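Local coordinates for protein acyl-CoA thioesterase (Alicyclobacillus acidocaldarius subsp. acidocaldarius, PDB 3RQB) that probably hydrolyses acyl-CoA thioesters and is built from two hot-dog domains, at residues D13-L18 and G41-A46; L49-S54 and F78-V83; A71-A76 and E103-A108; A187-F192 and G248-Q253. All blocks are in the same frame, centred on the assembly; numbering follows the deposited sequence.

Contact 1: D13-L18 and G41-A46; sequences DDATAL and GGITAA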
loop_
_atom_site.group_PDB
_atom_site.type_symbol
_atom_site.label_atom_id
_atom_site.label_comp_id
_atom_site.label_asym_id
_atom_site.label_seq_id
_atom_site.Cartn_x
_atom_site.Cartn_y
_atom_site.Cartn_z
ATOM N N ASP B 13 -2.738 -22.872 -9.855
ATOM C CA ASP B 13 -1.655 -22.945 -10.827
ATOM C C ASP B 13 -2.223 -22.891 -12.241
ATOM O O ASP B 13 -1.541 -22.512 -13.201
ATOM C CB ASP B 13 -0.843 -24.222 -10.611
ATOM C CG ASP B 13 -0.213 -24.270 -9.243
ATOM O OD1 ASP B 13 0.245 -23.207 -8.783
ATOM O OD2 ASP B 13 -0.181 -25.352 -8.625
ATOM N N ASP B 14 -3.487 -23.273 -12.357
ATOM C CA ASP B 14 -4.165 -23.269 -13.635
ATOM C C ASP B 14 -4.525 -21.840 -14.034
ATOM O O ASP B 14 -4.308 -21.429 -15.165
ATOM C CB ASP B 14 -5.409 -24.152 -13.563
ATOM C CG ASP B 14 -5.741 -24.800 -14.888
ATOM O OD1 ASP B 14 -6.752 -24.396 -15.505
ATOM O OD2 ASP B 14 -4.987 -25.705 -15.313
ATOM N N ALA B 15 -5.060 -21.072 -13.095
ATOM C CA ALA B 15 -5.437 -19.684 -13.364
ATOM C C ALA B 15 -4.227 -18.803 -13.626
ATOM O O ALA B 15 -4.262 -17.910 -14.476
ATOM C CB ALA B 15 -6.227 -19.124 -12.205
ATOM N N THR B 16 -3.161 -19.054 -12.876
ATOM C CA THR B 16 -1.955 -18.236 -12.953
ATOM C C THR B 16 -0.943 -18.811 -13.931
ATOM O O THR B 16 0.184 -18.318 -14.028
ATOM C CB THR B 16 -1.288 -18.068 -11.587
ATOM O OG1 THR B 16 -0.737 -19.325 -11.169
ATOM C CG2 THR B 16 -2.300 -17.553 -10.552
ATOM N N ALA B 17 -1.321 -19.880 -14.624
ATOM C CA ALA B 17 -0.463 -20.422 -15.667
ATOM C C ALA B 17 -0.218 -19.338 -16.714
ATOM O O ALA B 17 -1.166 -18.714 -17.207
ATOM C CB ALA B 17 -1.095 -21.660 -16.302
ATOM N N LEU B 18 1.054 -19.108 -17.032
ATOM C CA LEU B 18 1.441 -18.128 -18.039
ATOM C C LEU B 18 2.359 -18.764 -19.070
ATOM O O LEU B 18 2.859 -19.881 -18.887
ATOM C CB LEU B 18 2.163 -16.934 -17.410
ATOM C CG LEU B 18 1.415 -16.134 -16.341
ATOM C CD1 LEU B 18 2.225 -14.932 -15.859
ATOM C CD2 LEU B 18 0.053 -15.696 -16.869
ATOM N N GLY B 41 -9.980 -10.440 -7.209
ATOM C CA GLY B 41 -8.814 -9.582 -7.195
ATOM C C GLY B 41 -7.537 -10.300 -6.835
ATOM O O GLY B 41 -6.474 -9.997 -7.370
ATOM N N GLY B 42 -7.637 -11.253 -5.919
ATOM C CA GLY B 42 -6.465 -11.926 -5.397
ATOM C C GLY B 42 -5.815 -12.785 -6.456
ATOM O O GLY B 42 -4.597 -12.994 -6.453
ATOM N N ILE B 43 -6.629 -13.297 -7.372
ATOM C CA ILE B 43 -6.086 -14.135 -8.423
ATOM C C ILE B 43 -5.410 -13.280 -9.474
ATOM O O ILE B 43 -4.375 -13.658 -10.031
ATOM C CB ILE B 43 -7.153 -14.986 -9.090
ATOM C CG1 ILE B 43 -6.522 -16.305 -9.510
ATOM C CG2 ILE B 43 -7.759 -14.250 -10.282
ATOM C CD1 ILE B 43 -5.526 -16.819 -8.488
ATOM N N THR B 44 -6.006 -12.125 -9.740
ATOM C CA THR B 44 -5.460 -11.197 -10.708
ATOM C C THR B 44 -4.116 -10.690 -10.218
ATOM O O THR B 44 -3.194 -10.477 -10.999
ATOM C CB THR B 44 -6.380 -9.996 -10.894
ATOM O OG1 THR B 44 -7.685 -10.445 -11.279
ATOM C CG2 THR B 44 -5.816 -9.064 -11.958
ATOM N N ALA B 45 -4.014 -10.494 -8.912
ATOM C CA ALA B 45 -2.794 -9.973 -8.308
ATOM C C ALA B 45 -1.710 -11.042 -8.254
ATOM O O ALA B 45 -0.545 -10.754 -8.528
ATOM C CB ALA B 45 -3.078 -9.406 -6.910
ATOM N N ALA B 46 -2.097 -12.267 -7.891
ATOM C CA ALA B 46 -1.189 -13.413 -7.916
ATOM C C ALA B 46 -0.636 -13.549 -9.328
ATOM O O ALA B 46 0.574 -13.601 -9.542
ATOM C CB ALA B 46 -1.917 -14.675 -7.507
#
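Ala-15 and Thr-16, at the end of the short helix 11-15, rest on Ile-43 and Ala-46 in the opening turns of helix 41-53, the long helix of the N-terminal hot-dog domain. The contact illustrates how a short N-terminal helix and the turn after it can be laid over a hot-dog helix by methyl and methylene groups alone. The CB of Ala-15 meets Ile-43 from the CG1 side, 3.9 Å from that methylene carbon. One step further, the CD1 methyl at the end of Ile-43 lies 3.9 Å from Thr-16 CG2, and the two side chains pass each other at a slant. The same CG2 also looks toward the next helical turn, where Ala-46 CB is 4.2 Å away. Thr-16 divides its two branches between different tasks. With chi1 at 69°, OG1 lies between the backbone N and the carbonyl carbon, where it hydrogen-bonds back to Phe-12 O, while CG2, beside the backbone N, is left to the apolar side. Phe-12 also packs on Ile-43 and Ala-46, and Tyr-33 closes over Ala-15 and Ile-43. The interface buries 126 Å² in all, and its four touching residues are buried in the assembly. Since the threonine hydroxyl is satisfied by Phe-12 O of the helix just before it, the attraction across the interface is dispersive and hydrophobic, with shape rather than directed bonding setting the fit.

Contact 2: L49-S54 and F78-V83; sequences LKAAMS and FVIEAV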
loop_
_atom_site.group_PDB
_atom_site.type_symbol
_atom_site.label_atom_id
_atom_site.label_comp_id
_atom_site.label_asym_id
_atom_site.label_seq_id
_atom_site.Cartn_x
_atom_site.Cartn_y
_atom_site.Cartn_z
ATOM N N LEU B 49 1.965 -11.097 -10.177
ATOM C CA LEU B 49 3.236 -11.393 -9.502
ATOM C C LEU B 49 4.082 -12.486 -10.182
ATOM O O LEU B 49 5.319 -12.368 -10.289
ATOM C CB LEU B 49 2.970 -11.768 -8.044
ATOM C CG LEU B 49 4.183 -12.090 -7.169
ATOM C CD1 LEU B 49 5.089 -10.873 -7.014
ATOM C CD2 LEU B 49 3.724 -12.593 -5.808
ATOM N N LYS B 50 3.414 -13.548 -10.632
ATOM C CA LYS B 50 4.092 -14.632 -11.323
ATOM C C LYS B 50 4.871 -14.072 -12.489
ATOM O O LYS B 50 6.001 -14.480 -12.729
ATOM C CB LYS B 50 3.100 -15.672 -11.832
ATOM C CG LYS B 50 2.345 -16.379 -10.729
ATOM C CD LYS B 50 3.293 -16.907 -9.663
ATOM C CE LYS B 50 4.110 -18.091 -10.161
ATOM N NZ LYS B 50 5.032 -18.596 -9.097
ATOM N N ALA B 51 4.269 -13.115 -13.189
ATOM C CA ALA B 51 4.886 -12.527 -14.375
ATOM C C ALA B 51 6.317 -12.115 -14.082
ATOM O O ALA B 51 7.233 -12.527 -14.786
ATOM C CB ALA B 51 4.089 -11.327 -14.846
ATOM N N ALA B 52 6.498 -11.317 -13.031
ATOM C CA ALA B 52 7.817 -10.841 -12.629
ATOM C C ALA B 52 8.637 -11.991 -12.081
ATOM O O ALA B 52 9.838 -12.082 -12.344
ATOM C CB ALA B 52 7.703 -9.738 -11.587
HETATM N N MSE B 53 7.995 -12.863 -11.310
HETATM C CA MSE B 53 8.676 -14.056 -10.808
HETATM C C MSE B 53 9.254 -14.930 -11.931
HETATM O O MSE B 53 10.386 -15.427 -11.840
HETATM C CB MSE B 53 7.729 -14.880 -9.959
HETATM C CG MSE B 53 7.395 -14.254 -8.642
HETATM SE SE MSE B 53 7.050 -15.667 -7.377
HETATM C CE MSE B 53 8.904 -16.260 -7.149
ATOM N N SER B 54 8.464 -15.106 -12.986
ATOM C CA SER B 54 8.849 -15.931 -14.125
ATOM C C SER B 54 9.790 -15.206 -15.079
ATOM O O SER B 54 10.332 -15.804 -16.016
ATOM C CB SER B 54 7.609 -16.369 -14.883
ATOM O OG SER B 54 6.583 -16.720 -13.978
ATOM N N PHE B 78 -5.508 -12.442 -21.986
ATOM C CA PHE B 78 -4.937 -11.138 -21.700
ATOM C C PHE B 78 -3.452 -11.238 -21.947
ATOM O O PHE B 78 -2.919 -12.327 -22.185
ATOM C CB PHE B 78 -5.143 -10.749 -20.251
ATOM C CG PHE B 78 -4.556 -11.722 -19.299
ATOM C CD1 PHE B 78 -3.236 -11.632 -18.932
ATOM C CD2 PHE B 78 -5.324 -12.752 -18.786
ATOM C CE1 PHE B 78 -2.698 -12.542 -18.053
ATOM C CE2 PHE B 78 -4.787 -13.673 -17.909
ATOM C CZ PHE B 78 -3.480 -13.565 -17.540
ATOM N N VAL B 79 -2.795 -10.086 -21.915
ATOM C CA VAL B 79 -1.362 -10.012 -22.108
ATOM C C VAL B 79 -0.733 -9.171 -21.003
ATOM O O VAL B 79 -1.282 -8.141 -20.614
ATOM C CB VAL B 79 -1.056 -9.406 -23.478
ATOM C CG1 VAL B 79 -0.122 -8.213 -23.352
ATOM C CG2 VAL B 79 -0.477 -10.459 -24.384
ATOM N N ILE B 80 0.413 -9.606 -20.488
ATOM C CA ILE B 80 1.102 -8.837 -19.464
ATOM C C ILE B 80 2.492 -8.468 -19.901
ATOM O O ILE B 80 3.255 -9.314 -20.339
ATOM C CB ILE B 80 1.238 -9.611 -18.158
ATOM C CG1 ILE B 80 -0.128 -10.137 -17.714
ATOM C CG2 ILE B 80 1.856 -8.713 -17.078
ATOM C CD1 ILE B 80 -0.094 -10.975 -16.445
ATOM N N GLU B 81 2.840 -7.203 -19.750
ATOM C CA GLU B 81 4.181 -6.763 -20.076
ATOM C C GLU B 81 4.911 -6.393 -18.796
ATOM O O GLU B 81 4.626 -5.361 -18.190
ATOM C CB GLU B 81 4.072 -5.544 -20.971
ATOM C CG GLU B 81 5.368 -5.030 -21.504
ATOM C CD GLU B 81 5.143 -3.902 -22.476
ATOM O OE1 GLU B 81 4.729 -4.184 -23.626
ATOM O OE2 GLU B 81 5.354 -2.734 -22.077
ATOM N N ALA B 82 5.876 -7.216 -18.396
ATOM C CA ALA B 82 6.567 -6.997 -17.120
ATOM C C ALA B 82 8.030 -6.525 -17.274
ATOM O O ALA B 82 8.888 -7.301 -17.693
ATOM C CB ALA B 82 6.492 -8.259 -16.259
ATOM N N VAL B 83 8.311 -5.266 -16.912
ATOM C CA VAL B 83 9.665 -4.698 -17.031
ATOM C C VAL B 83 10.467 -4.735 -15.733
ATOM O O VAL B 83 10.007 -4.248 -14.694
ATOM C CB VAL B 83 9.659 -3.220 -17.521
ATOM C CG1 VAL B 83 11.087 -2.708 -17.676
ATOM C CG2 VAL B 83 8.897 -3.078 -18.825
#
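Ala-51 points its CB toward strand 77-87 and meets two side chains that stand on the same face of that strand, Ile-80 and Ala-82. Residues two apart in a strand point to the same side, and here the helix uses that pairing: Ala-51 CB lies 4.1 Å from Ile-80 CG2 and 4.1 Å from Ala-82 CB, so a single methyl is received by two. The branch of Ile-80 that does the touching is decided by its first torsion. At chi1 -52°, CG2 stands anti to the backbone N and turns to the helix, whereas CG1 runs beside the backbone N. Ala-52 follows more loosely, its backbone N 4.4 Å from Ala-82 CB. Methyl groups make the closest approaches here, and the axes of the short segments 49-53 and 78-83 come within 8.4 Å, crossing at -49°. Polar groups are dealt with inside the helix end: Lys-50 O accepts both Ser-54 N and Ser-54 OG, the hydroxyl approaching from above the carbonyl plane, 53° out of it. This is the hot-dog arrangement in which the helix lies across the concave face of an antiparallel sheet. On one flank of strand 77-87, Phe-25 of strand 25-28 packs on both Ala-51 and Ile-80; on the other, strand 91-100 brings Phe-94 to Ala-52 and Leu-96 to Ala-82. Helix 182-188 of the C-terminal half touches Leu-49 and Lys-50.

Contact 3: A71-A76 and E103-A108; sequences APAKVA and EVVTTA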
loop_
_atom_site.group_PDB
_atom_site.type_symbol
_atom_site.label_atom_id
_atom_site.label_comp_id
_atom_site.label_asym_id
_atom_site.label_seq_id
_atom_site.Cartn_x
_atom_site.Cartn_y
_atom_site.Cartn_z
ATOM N N ALA B 71 -9.723 -1.377 -14.687
ATOM C CA ALA B 71 -10.994 -1.711 -15.287
ATOM C C ALA B 71 -11.142 -3.195 -15.076
ATOM O O ALA B 71 -10.140 -3.910 -15.062
ATOM C CB ALA B 71 -10.968 -1.394 -16.763
ATOM N N PRO B 72 -12.388 -3.661 -14.870
ATOM C CA PRO B 72 -12.662 -5.091 -14.668
ATOM C C PRO B 72 -12.207 -5.918 -15.866
ATOM O O PRO B 72 -12.545 -5.604 -17.010
ATOM C CB PRO B 72 -14.191 -5.142 -14.531
ATOM C CG PRO B 72 -14.678 -3.869 -15.142
ATOM C CD PRO B 72 -13.622 -2.854 -14.852
ATOM N N ALA B 73 -11.447 -6.972 -15.608
ATOM C CA ALA B 73 -10.943 -7.776 -16.702
ATOM C C ALA B 73 -12.053 -8.677 -17.249
ATOM O O ALA B 73 -12.829 -9.254 -16.480
ATOM C CB ALA B 73 -9.746 -8.587 -16.246
ATOM N N LYS B 74 -12.140 -8.761 -18.577
ATOM C CA LYS B 74 -13.055 -9.673 -19.264
ATOM C C LYS B 74 -12.558 -11.085 -19.016
ATOM O O LYS B 74 -11.395 -11.254 -18.622
ATOM C CB LYS B 74 -13.093 -9.386 -20.768
ATOM C CG LYS B 74 -13.696 -8.030 -21.154
ATOM C CD LYS B 74 -12.648 -6.915 -21.232
ATOM C CE LYS B 74 -13.136 -5.759 -22.109
ATOM N NZ LYS B 74 -14.609 -5.834 -22.391
ATOM N N VAL B 75 -13.384 -12.114 -19.232
ATOM C CA VAL B 75 -12.786 -13.424 -19.043
ATOM C C VAL B 75 -12.405 -13.787 -20.456
ATOM O O VAL B 75 -13.179 -14.299 -21.275
ATOM C CB VAL B 75 -13.831 -14.429 -18.523
ATOM C CG1 VAL B 75 -13.161 -15.737 -18.163
ATOM C CG2 VAL B 75 -14.578 -13.848 -17.317
ATOM N N ALA B 76 -11.134 -13.523 -20.686
ATOM C CA ALA B 76 -10.555 -13.508 -22.002
ATOM C C ALA B 76 -9.100 -13.828 -21.835
ATOM O O ALA B 76 -8.558 -13.688 -20.741
ATOM C CB ALA B 76 -10.739 -12.144 -22.665
ATOM N N GLU B 103 -6.419 -2.685 -24.716
ATOM C CA GLU B 103 -6.625 -1.685 -23.676
ATOM C C GLU B 103 -6.029 -2.131 -22.339
ATOM O O GLU B 103 -5.951 -3.332 -22.051
ATOM C CB GLU B 103 -8.113 -1.342 -23.538
ATOM C CG GLU B 103 -8.625 -0.375 -24.605
ATOM C CD GLU B 103 -10.125 -0.118 -24.507
ATOM O OE1 GLU B 103 -10.909 -1.053 -24.788
ATOM O OE2 GLU B 103 -10.514 1.020 -24.151
ATOM N N VAL B 104 -5.580 -1.168 -21.538
ATOM C CA VAL B 104 -5.019 -1.504 -20.241
ATOM C C VAL B 104 -6.084 -1.839 -19.215
ATOM O O VAL B 104 -6.941 -1.024 -18.880
ATOM C CB VAL B 104 -4.168 -0.391 -19.649
ATOM C CG1 VAL B 104 -3.612 -0.862 -18.319
ATOM C CG2 VAL B 104 -3.049 -0.019 -20.591
ATOM N N VAL B 105 -5.960 -3.043 -18.685
ATOM C CA VAL B 105 -6.878 -3.623 -17.726
ATOM C C VAL B 105 -6.378 -3.429 -16.293
ATOM O O VAL B 105 -7.103 -2.913 -15.435
ATOM C CB VAL B 105 -7.136 -5.098 -18.032
ATOM C CG1 VAL B 105 -7.454 -5.856 -16.755
ATOM C CG2 VAL B 105 -8.269 -5.221 -19.028
ATOM N N THR B 106 -5.180 -3.949 -16.026
ATOM C CA THR B 106 -4.580 -3.920 -14.696
ATOM C C THR B 106 -3.096 -3.512 -14.727
ATOM O O THR B 106 -2.387 -3.855 -15.666
ATOM C CB THR B 106 -4.742 -5.307 -14.045
ATOM O OG1 THR B 106 -6.145 -5.612 -13.954
ATOM C CG2 THR B 106 -4.111 -5.354 -12.665
ATOM N N THR B 107 -2.641 -2.759 -13.719
ATOM C CA THR B 107 -1.214 -2.447 -13.552
ATOM C C THR B 107 -0.713 -2.769 -12.150
ATOM O O THR B 107 -1.481 -2.797 -11.185
ATOM C CB THR B 107 -0.849 -0.967 -13.861
ATOM O OG1 THR B 107 -1.181 -0.120 -12.746
ATOM C CG2 THR B 107 -1.548 -0.495 -15.128
ATOM N N ALA B 108 0.589 -3.008 -12.046
ATOM C CA ALA B 108 1.179 -3.400 -10.782
ATOM C C ALA B 108 2.636 -2.982 -10.725
ATOM O O ALA B 108 3.293 -2.842 -11.758
ATOM C CB ALA B 108 1.049 -4.908 -10.582
#
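A classic beta bulge in strand 103-113 of the N-terminal hot-dog domain sets the stage for Ala-71 and Ala-73 to meet Val-105. Val-105 and Thr-106 both face Met-98 of strand 91-100, and the backbone of Val-105, with a psi of -59°, departs from extended geometry as the first residue of such a bulge does. On the other edge of the strand runs the chain leaving strand 61-69. There Ala-71 N donates a weak hydrogen bond to Val-105 O, 3.1 Å long and bent to 122°, next to the backbone pairing of Val-105 with Ala-70. Beyond this point the strand-like pairing gives way to a loop, which turns across the valine side chain on its way to strand 77-87. Ala-73 is buried here, packing also against Val-29, Pro-39 and Gln-100, and Lys-74 O takes a hydrogen bond from Gln-100 NE2, so the loop is tied to strand 91-100 as well. Val-104, whose side chain points away from the loop, lies at the dimer interface: its O accepts a hydrogen bond from Arg-86 NH1 of the second subunit, and that arginine also packs on Ala-71. The two segments bury 184 Å² between them, with Val-105 the main contributor. Its first torsion, 151°, places CG1 anti to the backbone N and over the loop, 3.6 Å from Ala-73 CB and 3.7 Å from Ala-71 O.

Contact 4: A187-F192 and G248-Q253; sequences ALCDTF and GEVWSQ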
loop_
_atom_site.group_PDB
_atom_site.type_symbol
_atom_site.label_atom_id
_atom_site.label_comp_id
_atom_site.label_asym_id
_atom_site.label_seq_id
_atom_site.Cartn_x
_atom_site.Cartn_y
_atom_site.Cartn_z
ATOM N N ALA B 187 -2.886 -13.765 -2.916
ATOM C CA ALA B 187 -4.293 -14.010 -3.208
ATOM C C ALA B 187 -5.090 -14.131 -1.921
ATOM O O ALA B 187 -6.204 -13.625 -1.830
ATOM C CB ALA B 187 -4.475 -15.238 -4.093
ATOM N N LEU B 188 -4.504 -14.776 -0.919
ATOM C CA LEU B 188 -5.222 -15.009 0.326
ATOM C C LEU B 188 -5.584 -13.725 1.037
ATOM O O LEU B 188 -6.382 -13.745 1.962
ATOM C CB LEU B 188 -4.432 -15.922 1.255
ATOM C CG LEU B 188 -4.612 -17.397 0.887
ATOM C CD1 LEU B 188 -3.540 -18.247 1.534
ATOM C CD2 LEU B 188 -5.994 -17.894 1.283
ATOM N N CYS B 189 -4.996 -12.615 0.601
ATOM C CA CYS B 189 -5.252 -11.316 1.224
ATOM C C CYS B 189 -6.474 -10.612 0.661
ATOM O O CYS B 189 -6.935 -9.619 1.227
ATOM C CB CYS B 189 -4.045 -10.400 1.086
ATOM S SG CYS B 189 -2.500 -11.117 1.689
ATOM N N ASP B 190 -6.961 -11.084 -0.481
ATOM C CA ASP B 190 -8.254 -10.637 -0.978
ATOM C C ASP B 190 -9.385 -11.590 -0.598
ATOM O O ASP B 190 -10.512 -11.433 -1.068
ATOM C CB ASP B 190 -8.255 -10.334 -2.477
ATOM C CG ASP B 190 -9.477 -9.525 -2.890
ATOM O OD1 ASP B 190 -9.926 -8.711 -2.054
ATOM O OD2 ASP B 190 -10.002 -9.701 -4.017
ATOM N N THR B 191 -9.091 -12.595 0.220
ATOM C CA THR B 191 -10.126 -13.568 0.576
ATOM C C THR B 191 -11.071 -13.061 1.678
ATOM O O THR B 191 -12.016 -13.749 2.067
ATOM C CB THR B 191 -9.523 -14.926 0.996
ATOM O OG1 THR B 191 -8.780 -14.774 2.208
ATOM C CG2 THR B 191 -8.606 -15.450 -0.080
ATOM N N PHE B 192 -10.821 -11.851 2.166
ATOM C CA PHE B 192 -11.683 -11.254 3.184
ATOM C C PHE B 192 -12.977 -10.681 2.632
ATOM O O PHE B 192 -12.984 -9.948 1.639
ATOM C CB PHE B 192 -10.945 -10.153 3.941
ATOM C CG PHE B 192 -9.775 -10.650 4.730
ATOM C CD1 PHE B 192 -9.961 -11.535 5.778
ATOM C CD2 PHE B 192 -8.492 -10.231 4.431
ATOM C CE1 PHE B 192 -8.882 -12.000 6.512
ATOM C CE2 PHE B 192 -7.416 -10.694 5.155
ATOM C CZ PHE B 192 -7.610 -11.579 6.200
ATOM N N GLY B 248 -5.065 -5.358 6.708
ATOM C CA GLY B 248 -5.072 -6.729 7.163
ATOM C C GLY B 248 -3.716 -7.367 7.347
ATOM O O GLY B 248 -2.733 -6.950 6.737
ATOM N N GLU B 249 -3.686 -8.396 8.193
ATOM C CA GLU B 249 -2.473 -9.152 8.492
ATOM C C GLU B 249 -2.722 -10.643 8.351
ATOM O O GLU B 249 -3.842 -11.110 8.537
ATOM C CB GLU B 249 -2.038 -8.885 9.918
ATOM C CG GLU B 249 -2.096 -7.432 10.276
ATOM C CD GLU B 249 -2.437 -7.215 11.730
ATOM O OE1 GLU B 249 -2.505 -8.214 12.489
ATOM O OE2 GLU B 249 -2.647 -6.040 12.106
ATOM N N VAL B 250 -1.669 -11.391 8.031
ATOM C CA VAL B 250 -1.779 -12.841 7.929
ATOM C C VAL B 250 -0.732 -13.525 8.774
ATOM O O VAL B 250 0.464 -13.293 8.604
ATOM C CB VAL B 250 -1.627 -13.334 6.488
ATOM C CG1 VAL B 250 -1.929 -14.829 6.424
ATOM C CG2 VAL B 250 -2.569 -12.575 5.574
ATOM N N TRP B 251 -1.185 -14.385 9.677
ATOM C CA TRP B 251 -0.277 -15.021 10.618
ATOM C C TRP B 251 -0.186 -16.522 10.405
ATOM O O TRP B 251 -1.132 -17.163 9.917
ATOM C CB TRP B 251 -0.743 -14.789 12.053
ATOM C CG TRP B 251 -1.010 -13.364 12.435
ATOM C CD1 TRP B 251 -2.114 -12.624 12.131
ATOM C CD2 TRP B 251 -0.174 -12.524 13.246
ATOM N NE1 TRP B 251 -2.011 -11.371 12.685
ATOM C CE2 TRP B 251 -0.830 -11.285 13.374
ATOM C CE3 TRP B 251 1.071 -12.698 13.863
ATOM C CZ2 TRP B 251 -0.279 -10.225 14.095
ATOM C CZ3 TRP B 251 1.615 -11.646 14.571
ATOM C CH2 TRP B 251 0.941 -10.425 14.683
ATOM N N SER B 252 0.966 -17.071 10.782
ATOM C CA SER B 252 1.154 -18.516 10.859
ATOM C C SER B 252 0.537 -19.015 12.145
ATOM O O SER B 252 0.387 -18.252 13.095
ATOM C CB SER B 252 2.631 -18.881 10.860
ATOM O OG SER B 252 3.180 -18.675 12.148
ATOM N N GLN B 253 0.179 -20.293 12.178
ATOM C CA GLN B 253 -0.368 -20.893 13.388
ATOM C C GLN B 253 0.608 -20.787 14.576
ATOM O O GLN B 253 0.199 -20.874 15.737
ATOM C CB GLN B 253 -0.799 -22.346 13.128
ATOM C CG GLN B 253 -1.895 -22.486 12.065
ATOM C CD GLN B 253 -2.632 -23.812 12.137
ATOM O OE1 GLN B 253 -2.956 -24.289 13.226
ATOM N NE2 GLN B 253 -2.909 -24.411 10.975
#
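Van der Waals packing, one apolar pair and one ring against backbone, joins Cys-189 and Phe-192 to strand 243-251. The sulfur of Cys-189 reaches Val-250 CG2 at 4.2 Å, each of the two atoms lying beside its own backbone N, anti to the carbonyl carbon. Phe-192 brings its ring to the stretch of backbone just before the valine: CZ is 4.5 Å from Glu-249 O, which it meets obliquely, and CE2 is 5.0 Å from the CA of Gly-248, a residue without a side chain to hold the ring off. Leu-188, like Phe-192, points toward the strand and adds a little buried area. In the C-terminal hot-dog domain helix 182-188 lies against the antiparallel strands, and the chain leaving it forms this interface, joined by Met-172 and Leu-230, which touch Val-250, and by Ala-234 next to Phe-192. Hydrogen bonds work within each side rather than between them. After the helix, Thr-191 OG1 turns back to Leu-188 O, 2.6 Å away, from a position tilted 35° from the carbonyl plane, and Asp-190 N bonds to Ala-187 O. On the strand, Glu-249 starts away from Cys-189 and Phe-192, and its OE1 takes a weak bond from Trp-251 NE1, 3.2 Å long and bent to 133°. That opposite face of the strand is where Leu-257 packs on Glu-249 and Trp-251, and where Thr-237 of the second subunit touches Glu-249.

From the N terminus, contact 1 closes first, bringing 13-18 onto the start of helix 41-53. Contact 2 then opens from the far end of that helix and closes at strand 77-87; before it does, contact 3 has opened at 71-76, to close at 103-108, so these two cross. Contact 4 follows in series and confines itself to the C-terminal domain. Leu-18 packs on Ala-51, linking contacts 1 and 2, and Thr-44 touches Thr-106, linking 1 and 3. Contacts 1 and 4 touch across the two halves, Gly-42 packing on Ala-187, whereas contacts 3 and 4 stay about 11 Å apart at their nearest atoms.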